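Local coordinates for possible protein of nuclear scaffold (Encephalitozoon cuniculi, PDB 3KAE) that probably serves as the Cdc27 subunit of the anaphase-promoting complex, its N-terminal tetratricopeptide-repeat domain pairing with a second copy to form a homodimer, at residues Thr20-Ala25 with Met37-Val42; Arg51-Leu56 with Ser69-Lys74; Thr61-Tyr66 with Glu105-Pro110. All blocks are in the same frame, centred on the assembly; numbering follows the deposited sequence.

Contact 1 of 3, residues Thr20-Ala25 with Met37-Val42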
ATOM      1  N   THR C  20      -7.672  10.891  -3.434  1.00 35.07           N
ATOM      2  CA  THR C  20      -7.642  12.162  -2.728  1.00 36.30           C
ATOM      3  C   THR C  20      -6.217  12.586  -2.405  1.00 49.52           C
ATOM      4  O   THR C  20      -5.854  13.741  -2.572  1.00 68.00           O
ATOM      5  CB  THR C  20      -8.464  12.092  -1.443  1.00 33.50           C
ATOM      6  OG1 THR C  20      -9.817  11.804  -1.785  1.00 43.02           O
ATOM      7  CG2 THR C  20      -8.391  13.378  -0.683  1.00 34.30           C
ATOM      8  N   ALA C  21      -5.402  11.648  -1.948  1.00 56.17           N
ATOM      9  CA  ALA C  21      -4.032  11.955  -1.551  1.00 36.15           C
ATOM     10  C   ALA C  21      -3.190  12.383  -2.736  1.00 36.15           C
ATOM     11  O   ALA C  21      -2.344  13.258  -2.621  1.00 37.40           O
ATOM     12  CB  ALA C  21      -3.394  10.726  -0.856  1.00 51.02           C
ATOM     13  N   ILE C  22      -3.387  11.711  -3.862  1.00 42.19           N
ATOM     14  CA  ILE C  22      -2.710  12.060  -5.090  1.00 43.61           C
ATOM     15  C   ILE C  22      -3.155  13.492  -5.526  1.00 67.44           C
ATOM     16  O   ILE C  22      -2.330  14.354  -5.846  1.00 49.24           O
ATOM     17  CB  ILE C  22      -2.995  10.995  -6.166  1.00 45.77           C
ATOM     18  CG1 ILE C  22      -2.322   9.659  -5.770  1.00 44.82           C
ATOM     19  CG2 ILE C  22      -2.495  11.454  -7.522  1.00 39.49           C
ATOM     20  CD1 ILE C  22      -2.755   8.458  -6.595  1.00 39.71           C
ATOM     21  N   PHE C  23      -4.457  13.757  -5.498  1.00 58.53           N
ATOM     22  CA  PHE C  23      -4.964  15.085  -5.852  1.00 54.03           C
ATOM     23  C   PHE C  23      -4.425  16.168  -4.921  1.00 44.18           C
ATOM     24  O   PHE C  23      -3.865  17.159  -5.370  1.00 45.81           O
ATOM     25  CB  PHE C  23      -6.489  15.119  -5.838  1.00 51.60           C
ATOM     26  CG  PHE C  23      -7.057  16.430  -6.278  1.00 63.55           C
ATOM     27  CD1 PHE C  23      -7.164  17.488  -5.388  1.00 61.21           C
ATOM     28  CD2 PHE C  23      -7.479  16.610  -7.589  1.00 61.80           C
ATOM     29  CE1 PHE C  23      -7.677  18.706  -5.795  1.00 62.81           C
ATOM     30  CE2 PHE C  23      -8.000  17.822  -8.001  1.00 63.85           C
ATOM     31  CZ  PHE C  23      -8.097  18.881  -7.103  1.00 54.77           C
ATOM     32  N   LEU C  24      -4.585  15.974  -3.624  1.00 46.32           N
ATOM     33  CA  LEU C  24      -4.075  16.940  -2.656  1.00 43.56           C
ATOM     34  C   LEU C  24      -2.568  17.099  -2.766  1.00 61.36           C
ATOM     35  O   LEU C  24      -2.021  18.151  -2.445  1.00 66.49           O
ATOM     36  CB  LEU C  24      -4.437  16.504  -1.227  1.00 41.20           C
ATOM     37  CG  LEU C  24      -5.905  16.537  -0.829  1.00 53.81           C
ATOM     38  CD1 LEU C  24      -6.052  16.114   0.621  1.00 60.10           C
ATOM     39  CD2 LEU C  24      -6.473  17.960  -1.049  1.00 62.61           C
ATOM     40  N   ALA C  25      -1.894  16.044  -3.201  1.00 69.42           N
ATOM     41  CA  ALA C  25      -0.449  16.093  -3.334  1.00 63.67           C
ATOM     42  C   ALA C  25      -0.125  16.956  -4.536  1.00 55.31           C
ATOM     43  O   ALA C  25       0.794  17.782  -4.503  1.00 54.60           O
ATOM     44  CB  ALA C  25       0.130  14.678  -3.491  1.00 56.94           C
ATOM     45  N   MET C  37       8.451  13.788  -3.207  1.00 55.42           N
ATOM     46  CA  MET C  37       8.641  12.438  -2.740  1.00 75.14           C
ATOM     47  C   MET C  37       7.272  11.891  -2.364  1.00 69.33           C
ATOM     48  O   MET C  37       6.901  10.798  -2.788  1.00 52.94           O
ATOM     49  CB  MET C  37       9.580  12.445  -1.531  1.00 69.89           C
ATOM     50  CG  MET C  37      10.175  11.091  -1.127  1.00 72.20           C
ATOM     51  SD  MET C  37      10.978  10.154  -2.452  1.00 65.72           S
ATOM     52  CE  MET C  37       9.767   8.838  -2.690  1.00 46.52           C
ATOM     53  N   LEU C  38       6.517  12.682  -1.601  1.00 61.59           N
ATOM     54  CA  LEU C  38       5.198  12.288  -1.081  1.00 54.86           C
ATOM     55  C   LEU C  38       4.238  11.877  -2.193  1.00 48.91           C
ATOM     56  O   LEU C  38       3.507  10.882  -2.089  1.00 59.67           O
ATOM     57  CB  LEU C  38       4.587  13.440  -0.275  1.00 56.97           C
ATOM     58  CG  LEU C  38       3.171  13.263   0.288  1.00 52.35           C
ATOM     59  CD1 LEU C  38       3.034  11.954   1.063  1.00 43.92           C
ATOM     60  CD2 LEU C  38       2.808  14.428   1.187  1.00 48.04           C
ATOM     61  N   MET C  39       4.246  12.672  -3.250  1.00 58.49           N
ATOM     62  CA  MET C  39       3.478  12.394  -4.443  1.00 58.22           C
ATOM     63  C   MET C  39       3.881  11.029  -4.999  1.00 46.64           C
ATOM     64  O   MET C  39       3.035  10.207  -5.338  1.00 50.31           O
ATOM     65  CB  MET C  39       3.774  13.494  -5.468  1.00 61.22           C
ATOM     66  CG  MET C  39       3.181  13.273  -6.835  1.00 62.65           C
ATOM     67  SD  MET C  39       1.395  13.384  -6.852  1.00 71.93           S
ATOM     68  CE  MET C  39       1.152  13.875  -8.556  1.00 55.18           C
ATOM     69  N   SER C  40       5.186  10.813  -5.107  1.00 50.75           N
ATOM     70  CA  SER C  40       5.721   9.565  -5.617  1.00 50.81           C
ATOM     71  C   SER C  40       5.254   8.354  -4.790  1.00 47.97           C
ATOM     72  O   SER C  40       4.848   7.326  -5.330  1.00 42.79           O
ATOM     73  CB  SER C  40       7.246   9.630  -5.604  1.00 57.07           C
ATOM     74  OG  SER C  40       7.728  10.474  -6.618  1.00 65.75           O
ATOM     75  N   ILE C  41       5.323   8.495  -3.476  1.00 42.12           N
ATOM     76  CA  ILE C  41       4.889   7.450  -2.550  1.00 36.17           C
ATOM     77  C   ILE C  41       3.423   7.103  -2.720  1.00 47.90           C
ATOM     78  O   ILE C  41       3.084   5.947  -2.975  1.00 49.62           O
ATOM     79  CB  ILE C  41       5.180   7.857  -1.102  1.00 38.57           C
ATOM     80  CG1 ILE C  41       6.689   8.006  -0.911  1.00 44.79           C
ATOM     81  CG2 ILE C  41       4.632   6.826  -0.132  1.00 47.12           C
ATOM     82  CD1 ILE C  41       7.108   8.280   0.497  1.00 52.13           C
ATOM     83  N   VAL C  42       2.559   8.111  -2.629  1.00 48.79           N
ATOM     84  CA  VAL C  42       1.127   7.887  -2.741  1.00 50.47           C
ATOM     85  C   VAL C  42       0.782   7.262  -4.086  1.00 34.44           C
ATOM     86  O   VAL C  42      -0.098   6.405  -4.189  1.00 44.26           O
ATOM     87  CB  VAL C  42       0.339   9.181  -2.471  1.00 56.69           C
ATOM     88  CG1 VAL C  42      -1.142   8.958  -2.696  1.00 65.99           C
ATOM     89  CG2 VAL C  42       0.597   9.664  -1.053  1.00 44.52           C
TER

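Contact 2 of 3, residues Arg51-Leu56 with Ser69-Lys74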
ATOM      1  N   ARG C  51       3.821   6.174 -13.352  1.00 51.10           N
ATOM      2  CA  ARG C  51       3.572   7.563 -12.993  1.00 69.59           C
ATOM      3  C   ARG C  51       4.491   8.012 -11.864  1.00 62.43           C
ATOM      4  O   ARG C  51       5.006   9.138 -11.876  1.00 67.39           O
ATOM      5  CB  ARG C  51       2.097   7.778 -12.610  1.00 65.46           C
ATOM      6  CG  ARG C  51       1.158   7.807 -13.804  1.00 73.92           C
ATOM      7  CD  ARG C  51      -0.254   8.176 -13.405  1.00 66.16           C
ATOM      8  NE  ARG C  51      -0.346   9.537 -12.887  1.00 63.46           N
ATOM      9  CZ  ARG C  51      -1.361   9.995 -12.157  1.00 64.29           C
ATOM     10  NH1 ARG C  51      -2.383   9.201 -11.841  1.00 67.05           N
ATOM     11  NH2 ARG C  51      -1.345  11.247 -11.725  1.00 61.90           N
ATOM     12  N   ALA C  52       4.695   7.133 -10.891  1.00 52.37           N
ATOM     13  CA  ALA C  52       5.541   7.469  -9.764  1.00 44.54           C
ATOM     14  C   ALA C  52       6.971   7.703 -10.247  1.00 45.05           C
ATOM     15  O   ALA C  52       7.671   8.570  -9.731  1.00 57.54           O
ATOM     16  CB  ALA C  52       5.485   6.350  -8.681  1.00 40.80           C
ATOM     17  N   LEU C  53       7.407   6.907 -11.224  1.00 60.16           N
ATOM     18  CA  LEU C  53       8.765   7.023 -11.761  1.00 64.81           C
ATOM     19  C   LEU C  53       8.977   8.394 -12.404  1.00 77.58           C
ATOM     20  O   LEU C  53      10.047   9.005 -12.270  1.00 67.16           O
ATOM     21  CB  LEU C  53       9.051   5.907 -12.766  1.00 61.62           C
ATOM     22  CG  LEU C  53       9.447   4.536 -12.182  1.00 63.71           C
ATOM     23  CD1 LEU C  53       9.407   3.451 -13.243  1.00 59.87           C
ATOM     24  CD2 LEU C  53      10.830   4.575 -11.529  1.00 47.25           C
ATOM     25  N   PHE C  54       7.948   8.880 -13.092  1.00 81.46           N
ATOM     26  CA  PHE C  54       8.024  10.194 -13.703  1.00 76.69           C
ATOM     27  C   PHE C  54       8.425  11.211 -12.642  1.00 65.65           C
ATOM     28  O   PHE C  54       9.302  12.032 -12.861  1.00 64.80           O
ATOM     29  CB  PHE C  54       6.694  10.575 -14.353  1.00 79.08           C
ATOM     30  N   HIS C  55       7.807  11.145 -11.473  1.00 55.58           N
ATOM     31  CA  HIS C  55       8.130  12.124 -10.439  1.00 55.86           C
ATOM     32  C   HIS C  55       9.479  11.825  -9.807  1.00 72.37           C
ATOM     33  O   HIS C  55      10.219  12.727  -9.410  1.00 65.73           O
ATOM     34  CB  HIS C  55       7.030  12.173  -9.383  1.00 58.00           C
ATOM     35  CG  HIS C  55       5.773  12.826  -9.864  1.00 73.20           C
ATOM     36  ND1 HIS C  55       5.492  14.159  -9.638  1.00 83.61           N
ATOM     37  CD2 HIS C  55       4.733  12.341 -10.585  1.00 79.78           C
ATOM     38  CE1 HIS C  55       4.325  14.458 -10.183  1.00 86.88           C
ATOM     39  NE2 HIS C  55       3.847  13.375 -10.770  1.00 79.64           N
ATOM     40  N   LEU C  56       9.805  10.542  -9.732  1.00 70.03           N
ATOM     41  CA  LEU C  56      11.011  10.124  -9.033  1.00 64.95           C
ATOM     42  C   LEU C  56      12.268  10.504  -9.805  1.00 60.28           C
ATOM     43  O   LEU C  56      13.290  10.838  -9.206  1.00 69.67           O
ATOM     44  CB  LEU C  56      10.967   8.629  -8.727  1.00 50.62           C
ATOM     45  CG  LEU C  56       9.964   8.271  -7.633  1.00 55.38           C
ATOM     46  CD1 LEU C  56       9.600   6.780  -7.698  1.00 44.19           C
ATOM     47  CD2 LEU C  56      10.521   8.667  -6.268  1.00 51.58           C
ATOM     48  N   SER C  69      13.645   1.910  -7.258  1.00 57.45           N
ATOM     49  CA  SER C  69      13.915   0.477  -7.339  1.00 51.08           C
ATOM     50  C   SER C  69      12.634  -0.346  -7.182  1.00 50.07           C
ATOM     51  O   SER C  69      12.405  -1.283  -7.939  1.00 40.53           O
ATOM     52  CB  SER C  69      14.942   0.062  -6.283  1.00 64.26           C
ATOM     53  OG  SER C  69      15.492  -1.215  -6.597  1.00 71.87           O
ATOM     54  N   LEU C  70      11.772   0.028  -6.237  1.00 43.85           N
ATOM     55  CA  LEU C  70      10.500  -0.692  -6.078  1.00 37.52           C
ATOM     56  C   LEU C  70       9.653  -0.639  -7.346  1.00 61.21           C
ATOM     57  O   LEU C  70       9.098  -1.664  -7.762  1.00 48.05           O
ATOM     58  CB  LEU C  70       9.680  -0.158  -4.907  1.00 36.22           C
ATOM     59  CG  LEU C  70      10.300  -0.166  -3.515  1.00 46.95           C
ATOM     60  CD1 LEU C  70       9.293   0.430  -2.506  1.00 41.73           C
ATOM     61  CD2 LEU C  70      10.718  -1.590  -3.139  1.00 51.44           C
ATOM     62  N   CYS C  71       9.547   0.559  -7.946  1.00 46.58           N
ATOM     63  CA  CYS C  71       8.720   0.755  -9.136  1.00 46.69           C
ATOM     64  C   CYS C  71       9.292  -0.039 -10.282  1.00 41.12           C
ATOM     65  O   CYS C  71       8.561  -0.696 -11.015  1.00 53.68           O
ATOM     66  CB  CYS C  71       8.630   2.247  -9.544  1.00 44.22           C
ATOM     67  SG  CYS C  71       7.765   3.325  -8.370  1.00 47.90           S
ATOM     68  N   TYR C  72      10.609   0.028 -10.438  1.00 54.10           N
ATOM     69  CA  TYR C  72      11.311  -0.777 -11.444  1.00 43.81           C
ATOM     70  C   TYR C  72      11.089  -2.268 -11.266  1.00 59.51           C
ATOM     71  O   TYR C  72      10.927  -2.992 -12.242  1.00 59.62           O
ATOM     72  CB  TYR C  72      12.802  -0.449 -11.463  1.00 58.03           C
ATOM     73  CG  TYR C  72      13.130   0.833 -12.207  1.00 58.34           C
ATOM     74  CD1 TYR C  72      12.551   1.111 -13.440  1.00 59.05           C
ATOM     75  CD2 TYR C  72      14.023   1.756 -11.679  1.00 64.14           C
ATOM     76  CE1 TYR C  72      12.844   2.292 -14.132  1.00 61.94           C
ATOM     77  CE2 TYR C  72      14.319   2.930 -12.353  1.00 78.75           C
ATOM     78  CZ  TYR C  72      13.727   3.190 -13.576  1.00 71.16           C
ATOM     79  OH  TYR C  72      14.029   4.350 -14.239  1.00 82.67           O
ATOM     80  N   LYS C  73      11.076  -2.723 -10.016  1.00 65.43           N
ATOM     81  CA  LYS C  73      10.872  -4.132  -9.731  1.00 56.73           C
ATOM     82  C   LYS C  73       9.454  -4.560 -10.114  1.00 52.49           C
ATOM     83  O   LYS C  73       9.252  -5.622 -10.695  1.00 56.67           O
ATOM     84  CB  LYS C  73      11.167  -4.433  -8.259  1.00 57.85           C
ATOM     85  CG  LYS C  73      11.055  -5.917  -7.871  1.00 44.61           C
ATOM     86  CD  LYS C  73      11.375  -6.116  -6.392  1.00 55.91           C
ATOM     87  CE  LYS C  73      11.239  -7.577  -5.986  1.00 63.75           C
ATOM     88  NZ  LYS C  73       9.828  -8.025  -6.112  1.00 71.77           N
ATOM     89  N   LYS C  74       8.468  -3.731  -9.792  1.00 52.13           N
ATOM     90  CA  LYS C  74       7.092  -4.004 -10.209  1.00 48.88           C
ATOM     91  C   LYS C  74       6.989  -4.128 -11.726  1.00 51.24           C
ATOM     92  O   LYS C  74       6.195  -4.907 -12.250  1.00 61.25           O
ATOM     93  CB  LYS C  74       6.161  -2.890  -9.747  1.00 51.69           C
ATOM     94  CG  LYS C  74       5.908  -2.849  -8.273  1.00 48.32           C
ATOM     95  CD  LYS C  74       5.203  -4.098  -7.812  1.00 42.80           C
ATOM     96  CE  LYS C  74       4.960  -4.037  -6.323  1.00 54.31           C
ATOM     97  NZ  LYS C  74       4.166  -5.203  -5.841  1.00 64.11           N
TER

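Contact 3 of 3, residues Thr61-Tyr66 with Glu105-Pro110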
ATOM      1  N   THR C  61      17.346  11.159  -3.894  1.00 79.18           N
ATOM      2  CA  THR C  61      17.667  10.904  -2.501  1.00 76.05           C
ATOM      3  C   THR C  61      17.607   9.398  -2.209  1.00 75.97           C
ATOM      4  O   THR C  61      17.202   8.602  -3.055  1.00 70.04           O
ATOM      5  CB  THR C  61      16.722  11.660  -1.536  1.00 59.22           C
ATOM      6  OG1 THR C  61      15.408  11.090  -1.593  1.00 53.33           O
ATOM      7  CG2 THR C  61      16.661  13.170  -1.861  1.00 58.87           C
ATOM      8  N   CYS C  62      18.009   9.011  -1.009  1.00 68.98           N
ATOM      9  CA  CYS C  62      17.907   7.613  -0.629  1.00 80.19           C
ATOM     10  C   CYS C  62      16.464   7.118  -0.771  1.00 83.55           C
ATOM     11  O   CYS C  62      16.236   6.002  -1.274  1.00 45.31           O
ATOM     12  CB  CYS C  62      18.424   7.386   0.796  1.00 80.61           C
ATOM     13  SG  CYS C  62      17.831   8.578   2.021  1.00123.12           S
ATOM     14  N   THR C  63      15.500   7.945  -0.344  1.00 67.17           N
ATOM     15  CA  THR C  63      14.088   7.552  -0.384  1.00 51.01           C
ATOM     16  C   THR C  63      13.592   7.481  -1.817  1.00 43.96           C
ATOM     17  O   THR C  63      12.810   6.611  -2.169  1.00 55.17           O
ATOM     18  CB  THR C  63      13.166   8.511   0.407  1.00 49.86           C
ATOM     19  OG1 THR C  63      13.647   8.686   1.741  1.00 53.19           O
ATOM     20  CG2 THR C  63      11.764   7.953   0.480  1.00 43.83           C
ATOM     21  N   SER C  64      14.089   8.372  -2.657  1.00 46.00           N
ATOM     22  CA  SER C  64      13.601   8.431  -4.032  1.00 62.65           C
ATOM     23  C   SER C  64      14.152   7.261  -4.813  1.00 46.32           C
ATOM     24  O   SER C  64      13.426   6.603  -5.549  1.00 52.07           O
ATOM     25  CB  SER C  64      13.952   9.781  -4.710  1.00 58.96           C
ATOM     26  OG  SER C  64      15.141   9.716  -5.490  1.00 58.60           O
ATOM     27  N   LYS C  65      15.448   7.005  -4.647  1.00 57.47           N
ATOM     28  CA  LYS C  65      16.110   5.893  -5.329  1.00 56.45           C
ATOM     29  C   LYS C  65      15.555   4.557  -4.850  1.00 54.83           C
ATOM     30  O   LYS C  65      15.414   3.617  -5.624  1.00 61.98           O
ATOM     31  CB  LYS C  65      17.620   5.961  -5.132  1.00 51.87           C
ATOM     32  CG  LYS C  65      18.280   7.031  -5.973  1.00 61.58           C
ATOM     33  CD  LYS C  65      18.001   6.801  -7.446  1.00 79.57           C
ATOM     34  CE  LYS C  65      18.683   7.855  -8.303  1.00 90.95           C
ATOM     35  NZ  LYS C  65      18.395   7.697  -9.758  1.00 89.06           N
ATOM     36  N   TYR C  66      15.202   4.493  -3.576  1.00 51.05           N
ATOM     37  CA  TYR C  66      14.555   3.293  -3.052  1.00 55.64           C
ATOM     38  C   TYR C  66      13.194   3.021  -3.723  1.00 47.69           C
ATOM     39  O   TYR C  66      12.969   1.934  -4.261  1.00 49.58           O
ATOM     40  CB  TYR C  66      14.442   3.348  -1.524  1.00 55.29           C
ATOM     41  CG  TYR C  66      13.924   2.066  -0.934  1.00 63.01           C
ATOM     42  CD1 TYR C  66      14.707   0.919  -0.910  1.00 50.90           C
ATOM     43  CD2 TYR C  66      12.639   1.991  -0.425  1.00 58.15           C
ATOM     44  CE1 TYR C  66      14.219  -0.255  -0.401  1.00 49.84           C
ATOM     45  CE2 TYR C  66      12.153   0.830   0.103  1.00 59.81           C
ATOM     46  CZ  TYR C  66      12.947  -0.291   0.107  1.00 53.91           C
ATOM     47  OH  TYR C  66      12.443  -1.437   0.633  1.00 48.64           O
ATOM     48  N   GLU C 105       8.521  10.490   8.566  1.00 81.38           N
ATOM     49  CA  GLU C 105       8.356   9.105   8.981  1.00 77.58           C
ATOM     50  C   GLU C 105       8.265   8.147   7.801  1.00 72.83           C
ATOM     51  O   GLU C 105       8.536   6.961   7.948  1.00 81.32           O
ATOM     52  CB  GLU C 105       7.106   8.959   9.852  1.00 88.02           C
ATOM     53  CG  GLU C 105       7.261   9.460  11.276  1.00102.19           C
ATOM     54  CD  GLU C 105       5.994   9.268  12.090  1.00124.86           C
ATOM     55  OE1 GLU C 105       4.904   9.164  11.480  1.00123.58           O
ATOM     56  OE2 GLU C 105       6.090   9.224  13.337  1.00133.80           O
ATOM     57  N   MET C 106       7.860   8.650   6.640  1.00 69.97           N
ATOM     58  CA  MET C 106       7.684   7.789   5.473  1.00 56.81           C
ATOM     59  C   MET C 106       8.988   7.672   4.711  1.00 55.26           C
ATOM     60  O   MET C 106       9.035   7.069   3.644  1.00 55.55           O
ATOM     61  CB  MET C 106       6.611   8.346   4.538  1.00 66.38           C
ATOM     62  CG  MET C 106       5.386   8.896   5.236  1.00 68.52           C
ATOM     63  SD  MET C 106       4.045   9.157   4.065  1.00 76.46           S
ATOM     64  CE  MET C 106       3.666   7.446   3.657  1.00 77.90           C
ATOM     65  N   PHE C 107      10.040   8.281   5.247  1.00 62.37           N
ATOM     66  CA  PHE C 107      11.310   8.334   4.532  1.00 75.81           C
ATOM     67  C   PHE C 107      12.262   7.228   4.942  1.00 69.54           C
ATOM     68  O   PHE C 107      12.143   6.650   6.015  1.00 70.62           O
ATOM     69  CB  PHE C 107      12.004   9.696   4.681  1.00 60.10           C
ATOM     70  CG  PHE C 107      11.350  10.790   3.913  1.00 85.17           C
ATOM     71  CD1 PHE C 107      10.341  10.511   3.005  1.00 88.36           C
ATOM     72  CD2 PHE C 107      11.754  12.105   4.080  1.00 87.26           C
ATOM     73  CE1 PHE C 107       9.730  11.523   2.296  1.00 84.78           C
ATOM     74  CE2 PHE C 107      11.154  13.118   3.370  1.00 87.74           C
ATOM     75  CZ  PHE C 107      10.140  12.827   2.475  1.00 86.87           C
ATOM     76  N   VAL C 108      13.231   6.984   4.073  1.00 66.45           N
ATOM     77  CA  VAL C 108      14.164   5.880   4.191  1.00 58.10           C
ATOM     78  C   VAL C 108      15.495   6.327   4.798  1.00 65.31           C
ATOM     79  O   VAL C 108      16.110   7.293   4.341  1.00 75.07           O
ATOM     80  CB  VAL C 108      14.407   5.284   2.790  1.00 51.44           C
ATOM     81  CG1 VAL C 108      15.875   4.943   2.581  1.00 57.28           C
ATOM     82  CG2 VAL C 108      13.484   4.119   2.556  1.00 54.30           C
ATOM     83  N   ASP C 109      15.930   5.619   5.833  1.00 68.77           N
ATOM     84  CA  ASP C 109      17.202   5.897   6.490  1.00 65.51           C
ATOM     85  C   ASP C 109      18.293   5.024   5.863  1.00 70.09           C
ATOM     86  O   ASP C 109      18.159   3.807   5.803  1.00 78.06           O
ATOM     87  CB  ASP C 109      17.065   5.631   7.993  1.00 57.02           C
ATOM     88  CG  ASP C 109      18.323   5.950   8.765  1.00 83.84           C
ATOM     89  OD1 ASP C 109      19.330   6.339   8.139  1.00 95.69           O
ATOM     90  OD2 ASP C 109      18.304   5.807  10.007  1.00 88.36           O
ATOM     91  N   PRO C 110      19.373   5.648   5.371  1.00 82.06           N
ATOM     92  CA  PRO C 110      20.454   4.907   4.700  1.00 87.32           C
ATOM     93  C   PRO C 110      21.191   3.942   5.630  1.00 80.87           C
ATOM     94  O   PRO C 110      22.063   3.208   5.179  1.00 69.43           O
ATOM     95  CB  PRO C 110      21.413   6.014   4.242  1.00 77.80           C
ATOM     96  CG  PRO C 110      20.615   7.275   4.286  1.00 84.93           C
ATOM     97  CD  PRO C 110      19.617   7.099   5.383  1.00 83.11           C
TER

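Contact 1 of 3, residues Thr20-Ala25 with Met37-Val42
Thr20-Ala25 and Met37-Val42 are turns of two helices that run nearly antiparallel, their directions 160° apart and their axes 9.3 Å from each other at closest approach. The backbones come nearest where the CA of Ala25 lies 5.5 Å from the CA of Met39; at the other end, the CA atoms of Ile22 and Val42 are 6.1 Å apart. Ala21 and Ala25 point toward Met37-Val42 and present only methyl groups. Val42 meets the first of them with one methyl: a chi1 of 176° turns CG1 away from its own backbone N, and the methyl wedges between two groups of the first helix. It lies 3.4 Å from Ala21 CB and also 3.4 Å from Ile22 CG1, both tighter than ordinary van der Waals contact. Antiparallel packing between helices that follow one another in the chain, as between 18-31 and 36-45, is characteristic of the tetratricopeptide-repeat fold. About one turn earlier on the same helix as Val42 sits Met39. Its chain bends at chi2 (68°), which carries the sulfur back to the first helix, where SD rests 3.8 Å from Ala25 CB and 4.0 Å from the carbonyl oxygen of Ile22. The other branch of Ile22 joins in more loosely, CG2 lying 4.4 Å from Met39 SD. Phe23 points away from Met37-Val42 and enters the dimer interface, meeting Tyr209 and Tyr180 of the second subunit edge to face; Thr20 OG1 is hydrogen-bonded to the backbone N of Phe147 of that subunit.

Contact 2 of 3, residues Arg51-Leu56 with Ser69-Lys74
The sulfur of Cys71 is held between two residues one turn apart on the facing helix: SG lies 3.8 Å from Ala52 CB and 4.0 Å from Leu56 CD1. No hydrogen bond joins the two segments, so the fit of apolar surfaces carries the contact. Leu53 contributes most of the contact on its helix, meeting both Cys71 and Tyr72. Its branch point leans on the cysteine, CG to Cys71 CB at 3.6 Å, and its two methyls reach the tyrosine. CD2 sits over one face of the Tyr72 ring, 3.9 Å from the centroid and 14° off the normal, a CH-pi contact, whereas CD1 lies 3.7 Å from Tyr72 CE1. In the tyrosine a chi1 of -79° sets CG opposite the carbonyl carbon, beside the backbone N, from where the ring lies against the leucine methyls. Ala81 and Ser84 of helix 78-89 also touch Tyr72, so the Tyr72 side chain meets both Leu53 and helix 78-89. The axes are 9.7 Å apart and the helix directions differ by 147°, a clearly splayed antiparallel pair; such successive helices, layered side by side, make up the alpha-solenoid of a tetratricopeptide-repeat domain.

Contact 3 of 3, residues Thr61-Tyr66 with Glu105-Pro110
The rings of Tyr66 and Phe107 each meet an aliphatic or hydroxyl group of the other segment at a slant. Val108 approaches the tyrosine obliquely, its CG2 methyl 3.8 Å from Tyr66 CD2, and the two side chains cross at about a right angle. Thr63 OG1 stands obliquely to the Phe107 ring and 3.5 Å from Phe107 CB, while the Thr63 methyl CG2 lies 3.9 Å from the ring atom CD1; these two side chains also cross at about a right angle. The setting is the first turn of helix 62-74, opened by a capping box, against the extended loop that leads into helix 113-126 of this tetratricopeptide-repeat domain. A hydrogen bond joins the segments where their backbones are nearest, at Thr63 and Val108. The backbone N of Val108 donates to Thr63 OG1 over 2.9 Å, and at 175° the bond is almost straight. The hydroxyl is presented to the loop by a chi1 of -53°, which places it on the far side from the carbonyl carbon of Thr63. A weak bond with Asp96 OD2 gives the same oxygen a second partner. Next to this bond Val108 pushes its other methyl toward the start of the helix, with CG1 4.0 Å from Cys62 CB. Pro110 lies beside the cysteine, its ring carbon CG 3.8 Å from Cys62 SG. Beyond the loop stands the second subunit: its Arg14 NH1 is hydrogen-bonded to Phe107 O, and its Tyr15 takes the phenol OH of Tyr66 through its backbone O and meets the Tyr66 ring edge to face. The helix start itself is locked by two reciprocal bonds: Ser64 N donates to Thr61 OG1 at 3.2 Å, and Thr61 N donates in return to Ser64 OG at 3.1 Å.

How the contacts relate
From the N terminus, contact 1 closes first, folding helix 36-45 back on helix 18-31 across eleven intervening residues. Contact 2 follows in series, setting helix 62-74 against helix 49-57 with twelve residues between its segments, most of them helical. Contact 3 spans much farther, bringing the loop before helix 113-126 back to the start of helix 62-74; its segments alternate with those of contact 2, so the two cross and share that helix. Direct packing knits all three together: Ser40 and Met39 meet His55, Leu56 touches Ser64, and Met37 reaches Phe107. Local helix pairing is thus tied to a long-range loop, and each contact also borders the second subunit.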